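PDB 6MLT: hemolysin-related protein from Vibrio cholerae serotype O1, which serves as a secreted, metal-binding protein of the biofilm matrix and probably binds carbohydrate as part of biofilm adhesion. Local coordinates for residues 136-141 and 167-172; 148-153 and 161-166; 180-185 and 198-203; 184-189 and 222-227. All coordinates share one frame; numbering follows the deposited sequence.

Contact 1: 136-141 and 167-172; sequences LLKSAS and GVYSYE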
loop_
_atom_site.group_PDB
_atom_site.type_symbol
_atom_site.label_atom_id
_atom_site.label_comp_id
_atom_site.label_asym_id
_atom_site.label_seq_id
_atom_site.Cartn_x
_atom_site.Cartn_y
_atom_site.Cartn_z
ATOM N N LEU A 136 22.659 2.668 18.651
ATOM C CA LEU A 136 22.880 1.264 18.315
ATOM C C LEU A 136 24.109 1.180 17.422
ATOM O O LEU A 136 24.160 1.828 16.371
ATOM C CB LEU A 136 21.672 0.659 17.598
ATOM C CG LEU A 136 20.285 0.960 18.168
ATOM C CD1 LEU A 136 19.212 0.402 17.243
ATOM C CD2 LEU A 136 20.132 0.401 19.576
ATOM N N LEU A 137 25.096 0.396 17.844
ATOM C CA LEU A 137 26.329 0.266 17.079
ATOM C C LEU A 137 26.052 -0.416 15.745
ATOM O O LEU A 137 25.435 -1.484 15.700
ATOM C CB LEU A 137 27.349 -0.536 17.876
ATOM C CG LEU A 137 28.753 -0.668 17.277
ATOM C CD1 LEU A 137 29.463 0.674 17.275
ATOM C CD2 LEU A 137 29.567 -1.709 18.045
ATOM N N LYS A 138 26.532 0.189 14.662
ATOM C CA LYS A 138 26.219 -0.297 13.329
ATOM C C LYS A 138 27.102 -1.481 12.946
ATOM O O LYS A 138 28.202 -1.680 13.473
ATOM C CB LYS A 138 26.387 0.821 12.300
ATOM C CG LYS A 138 25.340 1.920 12.416
ATOM C CD LYS A 138 25.451 2.955 11.312
ATOM C CE LYS A 138 26.743 3.739 11.417
ATOM N NZ LYS A 138 26.795 4.842 10.405
ATOM N N SER A 139 26.610 -2.256 11.979
ATOM C CA SER A 139 27.377 -3.372 11.442
ATOM C C SER A 139 28.560 -2.882 10.619
ATOM O O SER A 139 29.692 -3.347 10.798
ATOM C CB SER A 139 26.464 -4.260 10.593
ATOM O OG SER A 139 27.183 -5.351 10.056
ATOM N N ALA A 140 28.316 -1.961 9.698
ATOM C CA ALA A 140 29.341 -1.469 8.792
ATOM C C ALA A 140 29.738 -0.048 9.181
ATOM O O ALA A 140 29.161 0.567 10.083
ATOM C CB ALA A 140 28.841 -1.522 7.350
ATOM N N SER A 141 30.738 0.475 8.485
ATOM C CA SER A 141 31.191 1.836 8.705
ATOM C C SER A 141 31.238 2.570 7.375
ATOM O O SER A 141 31.295 1.962 6.300
ATOM C CB SER A 141 32.567 1.861 9.389
ATOM O OG SER A 141 33.430 0.911 8.796
ATOM N N GLY A 167 22.131 -3.776 7.741
ATOM C CA GLY A 167 21.594 -4.837 8.565
ATOM C C GLY A 167 20.248 -4.465 9.146
ATOM O O GLY A 167 19.684 -3.404 8.866
ATOM N N VAL A 168 19.750 -5.378 9.973
ATOM C CA VAL A 168 18.479 -5.238 10.671
ATOM C C VAL A 168 18.775 -5.197 12.157
ATOM O O VAL A 168 19.538 -6.028 12.665
ATOM C CB VAL A 168 17.515 -6.389 10.338
ATOM C CG1 VAL A 168 16.254 -6.314 11.200
ATOM C CG2 VAL A 168 17.179 -6.350 8.861
ATOM N N TYR A 169 18.161 -4.242 12.844
ATOM C CA TYR A 169 18.434 -3.952 14.240
ATOM C C TYR A 169 17.151 -4.020 15.059
ATOM O O TYR A 169 16.058 -3.716 14.571
ATOM C CB TYR A 169 19.047 -2.558 14.400
ATOM C CG TYR A 169 20.332 -2.333 13.632
ATOM C CD1 TYR A 169 20.320 -2.137 12.255
ATOM C CD2 TYR A 169 21.556 -2.301 14.290
ATOM C CE1 TYR A 169 21.495 -1.926 11.555
ATOM C CE2 TYR A 169 22.723 -2.087 13.606
ATOM C CZ TYR A 169 22.693 -1.901 12.238
ATOM O OH TYR A 169 23.873 -1.694 11.560
ATOM N N SER A 170 17.307 -4.409 16.317
ATOM C CA SER A 170 16.257 -4.311 17.320
ATOM C C SER A 170 16.437 -3.017 18.099
ATOM O O SER A 170 17.554 -2.690 18.514
ATOM C CB SER A 170 16.306 -5.505 18.273
ATOM O OG SER A 170 15.664 -5.200 19.498
ATOM N N TYR A 171 15.338 -2.289 18.302
ATOM C CA TYR A 171 15.402 -1.070 19.104
ATOM C C TYR A 171 16.010 -1.346 20.472
ATOM O O TYR A 171 16.773 -0.529 21.003
ATOM C CB TYR A 171 14.005 -0.463 19.253
ATOM C CG TYR A 171 13.964 0.731 20.176
ATOM C CD1 TYR A 171 14.368 1.982 19.738
ATOM C CD2 TYR A 171 13.522 0.608 21.485
ATOM C CE1 TYR A 171 14.336 3.083 20.576
ATOM C CE2 TYR A 171 13.485 1.706 22.337
ATOM C CZ TYR A 171 13.893 2.942 21.869
ATOM O OH TYR A 171 13.868 4.046 22.696
ATOM N N GLU A 172 15.704 -2.506 21.046
ATOM C CA GLU A 172 16.154 -2.867 22.381
ATOM C C GLU A 172 17.552 -3.478 22.387
ATOM O O GLU A 172 18.398 -3.081 23.191
ATOM C CB GLU A 172 15.162 -3.843 23.022
#
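The ring of Tyr169 presents its edge to the backbone of 137-139: Leu137 O lies in the ring plane, 3.5 Å from Tyr169 CE2, and Lys138 CA and Ser139 N follow round the same rim toward the hydroxyl. Leu136 CB approaches the ring obliquely, and side chains of Ile123, Ile162, Ala164 and Leu175 also touch Tyr169, so the aromatic group is buried between two neighbouring four-stranded blades of a beta-propeller. Strand 132-137 is the last strand of one blade, and strand 167-170 is the third of the next. No backbone pairing joins them; between these segments the link is made by the tyrosine side chain. With CG set beside the backbone N and anti to the carbonyl carbon (chi1 -58°), its ring reaches across to the point where 136-141 leaves its strand. There Ser139 N donates to Tyr169 OH over 2.8 Å, at 160° on the hydrogen. Asp166 OD1 is bonded to the same hydroxyl, so two partners grip it and limit the swing of the ring, while Asp166 OD2 accepts Ala140 N. Lys138 rests its CB 3.6 Å from Tyr169 OH, but the rest of its chain leads away to Thr116, Thr120 O and Ser145. Ser139 likewise finds its hydroxyl partner elsewhere, in Ser178. At the other end of the contact the Leu136 and Tyr169 side chains run antiparallel past one another, with Leu136 CD1 4.1 Å from Tyr169 CB. The two methyls of Leu136 rest against successive carbonyls: CD1 lies 3.7 Å from Ser170 O, and CD2 is 3.8 Å from Tyr171 O.

Contact 2: 148-153 and 161-166; sequences DIALAD and EILAAD. With NA (sodium ion), chain E.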
loop_
_atom_site.group_PDB
_atom_site.type_symbol
_atom_site.label_atom_id
_atom_site.label_comp_id
_atom_site.label_asym_id
_atom_site.label_seq_id
_atom_site.Cartn_x
_atom_site.Cartn_y
_atom_site.Cartn_z
ATOM N N ASP A 148 18.428 4.062 3.280
ATOM C CA ASP A 148 17.085 4.211 3.810
ATOM C C ASP A 148 16.946 3.434 5.112
ATOM O O ASP A 148 17.647 2.446 5.360
ATOM C CB ASP A 148 16.052 3.728 2.792
ATOM C CG ASP A 148 14.617 4.060 3.199
ATOM O OD1 ASP A 148 14.424 4.993 4.012
ATOM O OD2 ASP A 148 13.680 3.389 2.702
ATOM N N ILE A 149 16.044 3.913 5.961
ATOM C CA ILE A 149 15.682 3.238 7.198
ATOM C C ILE A 149 14.173 3.050 7.200
ATOM O O ILE A 149 13.425 4.001 6.947
ATOM C CB ILE A 149 16.135 4.035 8.434
ATOM C CG1 ILE A 149 17.665 4.123 8.459
ATOM C CG2 ILE A 149 15.607 3.391 9.700
ATOM C CD1 ILE A 149 18.219 5.007 9.549
ATOM N N ALA A 150 13.731 1.824 7.467
ATOM C CA ALA A 150 12.320 1.516 7.631
ATOM C C ALA A 150 12.110 0.912 9.015
ATOM O O ALA A 150 13.013 0.281 9.577
ATOM C CB ALA A 150 11.824 0.559 6.551
ATOM N N LEU A 151 10.917 1.119 9.562
ATOM C CA LEU A 151 10.585 0.714 10.925
ATOM C C LEU A 151 9.378 -0.211 10.899
ATOM O O LEU A 151 8.318 0.165 10.386
ATOM C CB LEU A 151 10.287 1.936 11.790
ATOM C CG LEU A 151 11.352 3.033 11.755
ATOM C CD1 LEU A 151 10.857 4.270 12.481
ATOM C CD2 LEU A 151 12.650 2.535 12.363
ATOM N N ALA A 152 9.526 -1.401 11.480
ATOM C CA ALA A 152 8.428 -2.358 11.515
ATOM C C ALA A 152 8.680 -3.388 12.601
ATOM O O ALA A 152 9.829 -3.663 12.962
ATOM C CB ALA A 152 8.250 -3.064 10.165
ATOM N N ASP A 153 7.591 -3.955 13.120
ATOM C CA ASP A 153 7.669 -5.143 13.967
ATOM C C ASP A 153 7.594 -6.343 13.034
ATOM O O ASP A 153 6.509 -6.736 12.596
ATOM C CB ASP A 153 6.549 -5.164 15.001
ATOM C CG ASP A 153 6.606 -6.397 15.914
ATOM O OD1 ASP A 153 7.453 -7.295 15.698
ATOM O OD2 ASP A 153 5.800 -6.458 16.865
ATOM N N GLU A 161 11.653 -3.329 14.976
ATOM C CA GLU A 161 12.910 -3.543 14.281
ATOM C C GLU A 161 13.203 -2.385 13.333
ATOM O O GLU A 161 12.296 -1.704 12.839
ATOM C CB GLU A 161 12.886 -4.865 13.510
ATOM C CG GLU A 161 13.044 -6.095 14.409
ATOM C CD GLU A 161 11.808 -6.380 15.262
ATOM O OE1 GLU A 161 10.692 -6.441 14.698
ATOM O OE2 GLU A 161 11.953 -6.541 16.497
ATOM N N ILE A 162 14.489 -2.174 13.088
ATOM C CA ILE A 162 14.999 -1.079 12.275
ATOM C C ILE A 162 15.723 -1.704 11.088
ATOM O O ILE A 162 16.713 -2.424 11.271
ATOM C CB ILE A 162 15.937 -0.176 13.098
ATOM C CG1 ILE A 162 15.165 0.461 14.256
ATOM C CG2 ILE A 162 16.572 0.897 12.238
ATOM C CD1 ILE A 162 16.058 1.073 15.331
ATOM N N LEU A 163 15.216 -1.458 9.883
ATOM C CA LEU A 163 15.791 -2.004 8.658
ATOM C C LEU A 163 16.675 -0.927 8.036
ATOM O O LEU A 163 16.168 0.043 7.464
ATOM C CB LEU A 163 14.694 -2.442 7.688
ATOM C CG LEU A 163 13.442 -3.104 8.260
ATOM C CD1 LEU A 163 12.475 -3.445 7.124
ATOM C CD2 LEU A 163 13.778 -4.332 9.049
ATOM N N ALA A 164 17.989 -1.104 8.133
ATOM C CA ALA A 164 18.949 -0.098 7.699
ATOM C C ALA A 164 19.812 -0.648 6.568
ATOM O O ALA A 164 19.665 -1.793 6.139
ATOM C CB ALA A 164 19.823 0.360 8.872
ATOM N N ALA A 165 20.757 0.179 6.114
ATOM C CA ALA A 165 21.504 -0.136 4.900
ATOM C C ALA A 165 22.437 -1.326 5.081
ATOM O O ALA A 165 22.762 -2.005 4.101
ATOM C CB ALA A 165 22.312 1.081 4.455
ATOM N N ASP A 166 22.898 -1.579 6.306
ATOM C CA ASP A 166 23.912 -2.595 6.557
ATOM C C ASP A 166 23.415 -3.740 7.426
ATOM O O ASP A 166 24.220 -4.601 7.813
ATOM C CB ASP A 166 25.145 -1.962 7.201
ATOM C CG ASP A 166 24.848 -1.310 8.562
ATOM O OD1 ASP A 166 23.661 -1.170 8.961
ATOM O OD2 ASP A 166 25.822 -0.937 9.244
HETATM NA NA NA E . 9.640 -7.240 16.682
#
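Asp153 and Glu161 meet at a sodium ion. Asp153 gives it OD1 alone, at 2.4 Å, whereas Glu161 chelates it with both OE1 and OE2, each also 2.4 Å from the metal. The two carboxylates are turned 62° apart, and a bend in the glutamate chain (chi2 72°) brings its head round to the ion. Asn155, Asp157 and Asn159 O complete the site, an EF-hand-like loop, while Ile154 N and Gly156 N bond to Glu161 OE1 and Asp153 OD1, helping to fix the ligands. The metal loop thus closes a beta hairpin, the first two strands of a four-stranded propeller blade. Behind it the backbones are tied at Ala152 with Glu161 and Ala150 with Leu163, two hydrogen-bonded antiparallel pairs; the bond from Leu163 N to Ala150 O, 2.8 Å long, is nearly straight at 175°. Between them Leu151 and Ile162 form a non-hydrogen-bonded pair; their side chains run alongside each other off the same face, with Leu151 CD2 3.8 Å from Ile162 CG1. Ile149 joins that row, its CG2 3.7 Å from Ile162 CG2. Leu163 emerges from the opposite face of the sheet, where its CD1 packs 4.1 Å from Ala150 CB.

Contact 3: 180-185 and 198-203; sequences DWAPSS and VFANGT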
loop_
_atom_site.group_PDB
_atom_site.type_symbol
_atom_site.label_atom_id
_atom_site.label_comp_id
_atom_site.label_asym_id
_atom_site.label_seq_id
_atom_site.Cartn_x
_atom_site.Cartn_y
_atom_site.Cartn_z
ATOM N N ASP A 180 25.243 -6.814 3.200
ATOM C CA ASP A 180 25.937 -5.862 2.347
ATOM C C ASP A 180 25.079 -4.620 2.129
ATOM O O ASP A 180 23.851 -4.655 2.221
ATOM C CB ASP A 180 26.262 -6.481 0.988
ATOM C CG ASP A 180 27.326 -7.559 1.068
ATOM O OD1 ASP A 180 28.188 -7.482 1.967
ATOM O OD2 ASP A 180 27.304 -8.478 0.223
ATOM N N TRP A 181 25.747 -3.519 1.796
ATOM C CA TRP A 181 25.066 -2.242 1.635
ATOM C C TRP A 181 23.842 -2.360 0.739
ATOM O O TRP A 181 23.906 -2.903 -0.371
ATOM C CB TRP A 181 26.022 -1.207 1.055
ATOM C CG TRP A 181 25.331 0.082 0.727
ATOM C CD1 TRP A 181 24.910 1.027 1.609
ATOM C CD2 TRP A 181 24.972 0.556 -0.572
ATOM N NE1 TRP A 181 24.316 2.070 0.940
ATOM C CE2 TRP A 181 24.339 1.803 -0.401
ATOM C CE3 TRP A 181 25.128 0.053 -1.866
ATOM C CZ2 TRP A 181 23.869 2.552 -1.473
ATOM C CZ3 TRP A 181 24.662 0.795 -2.924
ATOM C CH2 TRP A 181 24.034 2.032 -2.724
ATOM N N ALA A 182 22.730 -1.825 1.225
ATOM C CA ALA A 182 21.501 -1.762 0.451
ATOM C C ALA A 182 20.891 -0.373 0.613
ATOM O O ALA A 182 20.590 0.031 1.744
ATOM C CB ALA A 182 20.517 -2.841 0.903
ATOM N N PRO A 183 20.704 0.399 -0.460
ATOM C CA PRO A 183 20.073 1.716 -0.282
ATOM C C PRO A 183 18.657 1.623 0.247
ATOM O O PRO A 183 18.183 2.575 0.880
ATOM C CB PRO A 183 20.116 2.338 -1.687
ATOM C CG PRO A 183 20.306 1.197 -2.629
ATOM C CD PRO A 183 21.082 0.145 -1.861
ATOM N N SER A 184 17.981 0.495 0.027
ATOM C CA SER A 184 16.580 0.321 0.366
ATOM C C SER A 184 16.327 -1.036 1.002
ATOM O O SER A 184 16.770 -2.067 0.483
ATOM C CB SER A 184 15.699 0.426 -0.886
ATOM O OG SER A 184 14.381 0.015 -0.588
ATOM N N SER A 185 15.555 -1.035 2.084
ATOM C CA SER A 185 15.051 -2.251 2.706
ATOM C C SER A 185 13.574 -2.070 3.019
ATOM O O SER A 185 13.160 -0.987 3.435
ATOM C CB SER A 185 15.801 -2.587 4.014
ATOM O OG SER A 185 17.205 -2.535 3.849
ATOM N N VAL A 198 12.527 -9.712 4.941
ATOM C CA VAL A 198 13.216 -8.457 4.658
ATOM C C VAL A 198 13.739 -8.517 3.230
ATOM O O VAL A 198 14.479 -9.440 2.869
ATOM C CB VAL A 198 14.363 -8.201 5.651
ATOM C CG1 VAL A 198 15.098 -6.920 5.304
ATOM C CG2 VAL A 198 13.834 -8.119 7.071
ATOM N N PHE A 199 13.367 -7.533 2.420
ATOM C CA PHE A 199 13.832 -7.437 1.042
ATOM C C PHE A 199 14.780 -6.254 0.925
ATOM O O PHE A 199 14.391 -5.113 1.199
ATOM C CB PHE A 199 12.672 -7.276 0.063
ATOM C CG PHE A 199 13.110 -7.225 -1.365
ATOM C CD1 PHE A 199 13.459 -8.385 -2.031
ATOM C CD2 PHE A 199 13.217 -6.016 -2.031
ATOM C CE1 PHE A 199 13.876 -8.345 -3.345
ATOM C CE2 PHE A 199 13.635 -5.968 -3.346
ATOM C CZ PHE A 199 13.968 -7.133 -4.003
ATOM N N ALA A 200 16.013 -6.525 0.502
ATOM C CA ALA A 200 17.030 -5.486 0.423
ATOM C C ALA A 200 17.983 -5.813 -0.716
ATOM O O ALA A 200 18.609 -6.879 -0.720
ATOM C CB ALA A 200 17.787 -5.361 1.750
ATOM N N ASN A 201 18.074 -4.901 -1.682
ATOM C CA ASN A 201 19.017 -5.006 -2.792
ATOM C C ASN A 201 18.886 -6.347 -3.510
ATOM O O ASN A 201 19.872 -7.022 -3.815
ATOM C CB ASN A 201 20.449 -4.779 -2.301
ATOM C CG ASN A 201 21.435 -4.561 -3.436
ATOM O OD1 ASN A 201 21.060 -4.488 -4.609
ATOM N ND2 ASN A 201 22.705 -4.449 -3.084
ATOM N N GLY A 202 17.642 -6.730 -3.797
ATOM C CA GLY A 202 17.372 -7.918 -4.569
ATOM C C GLY A 202 17.294 -9.206 -3.777
ATOM O O GLY A 202 16.833 -10.218 -4.323
ATOM N N THR A 203 17.718 -9.209 -2.517
ATOM C CA THR A 203 17.725 -10.418 -1.703
ATOM C C THR A 203 16.562 -10.398 -0.723
ATOM O O THR A 203 16.349 -9.398 -0.031
ATOM C CB THR A 203 19.036 -10.552 -0.930
ATOM O OG1 THR A 203 20.137 -10.540 -1.844
ATOM C CG2 THR A 203 19.064 -11.848 -0.139
HETATM O O HOH W 1 22.843 -5.866 -0.159
HETATM O O HOH W 2 13.918 -2.790 -0.974
HETATM O O HOH W 3 15.855 -3.258 -2.567
#
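Asn201 extends alongside the loop 180-185, its CB against Ala182 CB at 3.7 Å and its amide reaching past the methyl to the backbone beyond. With CG anti to the backbone N (chi1 -167°), ND2 meets Trp181 O in a weak, bent bond of 3.3 Å and also donates to a water that in turn donates to Asp180 O. At the other end of the amide OD1 accepts Val221 N, which fixes which end is oxygen; the ND2 end is held more weakly. Ala182 CB points into the angle between two residues, touching Ala200 CB at 3.8 Å as well as Asn201 CB. Farther along, Ser185 lays its OG 3.6 Å from Ala200 CB. The backbones approach through CA-H...O contacts, Ala200 CA to Ser184 O at 3.4 Å and Ser185 CA to Phe199 O at 3.3 Å. Asn201 and Gly202 form the corner of a type I' turn, Ala200 to Thr203, a common turn for a two-residue hairpin loop; here it carries Asn201 to the loop 180-185. Trp181 has Pro183 CD above one face of its indole, toward the rim, and its NE1 bonds to Val146 O. Loop 180-185 links strand 174-178 of one blade to strand 185-188 of the next, its Ala182 and Pro183 bonded through the backbone to Ala165 and Asp148; on the partner strand 197-200, Phe199 packs on Leu237 and Val239 of the following blade.

Contact 4: 184-189 and 222-227; sequences SSIAFD and WFSSVA. With NA (sodium ion), chain F.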
loop_
_atom_site.group_PDB
_atom_site.type_symbol
_atom_site.label_atom_id
_atom_site.label_comp_id
_atom_site.label_asym_id
_atom_site.label_seq_id
_atom_site.Cartn_x
_atom_site.Cartn_y
_atom_site.Cartn_z
ATOM N N SER A 184 17.981 0.495 0.027
ATOM C CA SER A 184 16.580 0.321 0.366
ATOM C C SER A 184 16.327 -1.036 1.002
ATOM O O SER A 184 16.770 -2.067 0.483
ATOM C CB SER A 184 15.699 0.426 -0.886
ATOM O OG SER A 184 14.381 0.015 -0.588
ATOM N N SER A 185 15.555 -1.035 2.084
ATOM C CA SER A 185 15.051 -2.251 2.706
ATOM C C SER A 185 13.574 -2.070 3.019
ATOM O O SER A 185 13.160 -0.987 3.435
ATOM C CB SER A 185 15.801 -2.587 4.014
ATOM O OG SER A 185 17.205 -2.535 3.849
ATOM N N ILE A 186 12.778 -3.129 2.827
ATOM C CA ILE A 186 11.394 -3.151 3.284
ATOM C C ILE A 186 11.096 -4.521 3.880
ATOM O O ILE A 186 11.822 -5.492 3.660
ATOM C CB ILE A 186 10.375 -2.831 2.162
ATOM C CG1 ILE A 186 10.401 -3.898 1.061
ATOM C CG2 ILE A 186 10.649 -1.456 1.566
ATOM C CD1 ILE A 186 9.145 -3.878 0.188
ATOM N N ALA A 187 9.998 -4.597 4.630
ATOM C CA ALA A 187 9.558 -5.847 5.232
ATOM C C ALA A 187 8.118 -6.142 4.838
ATOM O O ALA A 187 7.277 -5.239 4.809
ATOM C CB ALA A 187 9.667 -5.799 6.756
ATOM N N PHE A 188 7.837 -7.413 4.550
ATOM C CA PHE A 188 6.478 -7.856 4.279
ATOM C C PHE A 188 6.436 -9.367 4.421
ATOM O O PHE A 188 7.459 -10.045 4.275
ATOM C CB PHE A 188 6.002 -7.421 2.886
ATOM C CG PHE A 188 6.688 -8.130 1.751
ATOM C CD1 PHE A 188 7.985 -7.807 1.395
ATOM C CD2 PHE A 188 6.021 -9.102 1.022
ATOM C CE1 PHE A 188 8.613 -8.454 0.344
ATOM C CE2 PHE A 188 6.638 -9.751 -0.031
ATOM C CZ PHE A 188 7.935 -9.429 -0.373
ATOM N N ASP A 189 5.246 -9.883 4.730
ATOM C CA ASP A 189 5.026 -11.323 4.830
ATOM C C ASP A 189 4.898 -11.877 3.419
ATOM O O ASP A 189 3.845 -11.775 2.789
ATOM C CB ASP A 189 3.782 -11.621 5.661
ATOM C CG ASP A 189 3.621 -13.104 5.974
ATOM O OD1 ASP A 189 4.400 -13.931 5.446
ATOM O OD2 ASP A 189 2.709 -13.447 6.755
ATOM N N TRP A 222 17.441 -0.729 -6.020
ATOM C CA TRP A 222 17.148 0.389 -5.133
ATOM C C TRP A 222 15.758 0.177 -4.526
ATOM O O TRP A 222 15.507 -0.922 -4.017
ATOM C CB TRP A 222 17.342 1.700 -5.895
ATOM C CG TRP A 222 18.769 2.144 -5.929
ATOM C CD1 TRP A 222 19.807 1.530 -6.563
ATOM C CD2 TRP A 222 19.316 3.308 -5.295
ATOM N NE1 TRP A 222 20.967 2.239 -6.363
ATOM C CE2 TRP A 222 20.691 3.337 -5.591
ATOM C CE3 TRP A 222 18.773 4.326 -4.505
ATOM C CZ2 TRP A 222 21.534 4.344 -5.127
ATOM C CZ3 TRP A 222 19.614 5.331 -4.048
ATOM C CH2 TRP A 222 20.973 5.331 -4.359
ATOM N N PHE A 223 14.852 1.147 -4.564
ATOM C CA PHE A 223 13.647 1.078 -3.760
ATOM C C PHE A 223 12.619 0.144 -4.379
ATOM O O PHE A 223 12.592 -0.090 -5.594
ATOM C CB PHE A 223 13.064 2.479 -3.573
ATOM C CG PHE A 223 13.969 3.394 -2.799
ATOM C CD1 PHE A 223 14.024 3.316 -1.419
ATOM C CD2 PHE A 223 14.785 4.307 -3.445
ATOM C CE1 PHE A 223 14.872 4.143 -0.699
ATOM C CE2 PHE A 223 15.635 5.131 -2.724
ATOM C CZ PHE A 223 15.671 5.047 -1.352
ATOM N N SER A 224 11.776 -0.402 -3.514
ATOM C CA SER A 224 10.762 -1.354 -3.900
ATOM C C SER A 224 9.436 -0.952 -3.277
ATOM O O SER A 224 9.373 -0.145 -2.342
ATOM C CB SER A 224 11.148 -2.777 -3.468
ATOM O OG SER A 224 11.287 -2.848 -2.060
ATOM N N SER A 225 8.378 -1.516 -3.844
ATOM C CA SER A 225 7.008 -1.356 -3.395
ATOM C C SER A 225 6.376 -2.737 -3.351
ATOM O O SER A 225 6.714 -3.608 -4.154
ATOM C CB SER A 225 6.194 -0.462 -4.354
ATOM O OG SER A 225 6.797 0.805 -4.546
ATOM N N VAL A 226 5.445 -2.932 -2.427
ATOM C CA VAL A 226 4.650 -4.150 -2.379
ATOM C C VAL A 226 3.210 -3.768 -2.673
ATOM O O VAL A 226 2.737 -2.712 -2.238
ATOM C CB VAL A 226 4.791 -4.876 -1.023
ATOM C CG1 VAL A 226 4.330 -3.998 0.121
ATOM C CG2 VAL A 226 4.034 -6.190 -1.037
ATOM N N ALA A 227 2.527 -4.611 -3.439
ATOM C CA ALA A 227 1.159 -4.338 -3.847
ATOM C C ALA A 227 0.575 -5.613 -4.432
ATOM O O ALA A 227 1.294 -6.566 -4.738
ATOM C CB ALA A 227 1.084 -3.204 -4.868
HETATM NA NA NA F . 6.470 -14.689 6.171
HETATM O O HOH W 2 13.918 -2.790 -0.974
HETATM O O HOH W 3 15.855 -3.258 -2.567
#
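Ser184 sets its CB against the Phe223 ring, 3.4 Å from CD1 and oblique to the ring plane, while the same CB lies 3.4 Å from Trp222 O. Two residues on, Ile186 sends its CD1 to within 3.3 Å of Ser224 OG; its CG1 stands between the backbone N and the carbonyl carbon (chi1 64°), which aims the chain at the serine. Phe188 ends the row, its CD2 meeting the CG2 branch of Val226 at 4.1 Å. Ser184, Ile186 and Phe188 point across to 222-226; Ile186 and Phe188 lie on strand 185-188, and Ser224 and Val226 on strand 224-227, the first strands of successive propeller blades. The touching parts run in similar directions, 19° apart. Beyond Phe188, Asp189 OD1 binds a sodium ion at 2.3 Å in a site shared with Asn191, Asp193, Gln195 and Glu197. No direct hydrogen bond joins the segments. A water instead lies 2.9 Å from Ser184 OG, to which it donates, and 2.8 Å from Ser224 OG, and a second water approaches Trp222 O. Blade meets blade here through mixed chemistry: apolar side chains pack toward the metal end, whereas at the serine end one water bridges two buried hydroxyls, Ser184 OG and Ser224 OG, 4.5 Å apart, so their polarity is met without a direct bond.

The four contacts step across successive blades of the propeller. Contacts 1 and 2 both reach the sheet of strands 161-164 and 167-170, with centres about 9 Å apart, and are joined where Ile162 N meets Tyr169 O at 2.7 Å. Contact 2 leads to contact 3, about 10 Å away between centres, through Asp148 N and Pro183 O at 2.8 Å. Contacts 3 and 4 share Ser184, Ser185 and two waters, and Phe199 N to Ile186 O, 2.8 Å, ties their strands together. Contacts 1 and 4, the extremes, lie about 19 Å apart between centres and do not touch. Contact 2 holds two ligand residues of one sodium ion and contact 4 one residue of another, whereas contacts 1 and 3 contribute none.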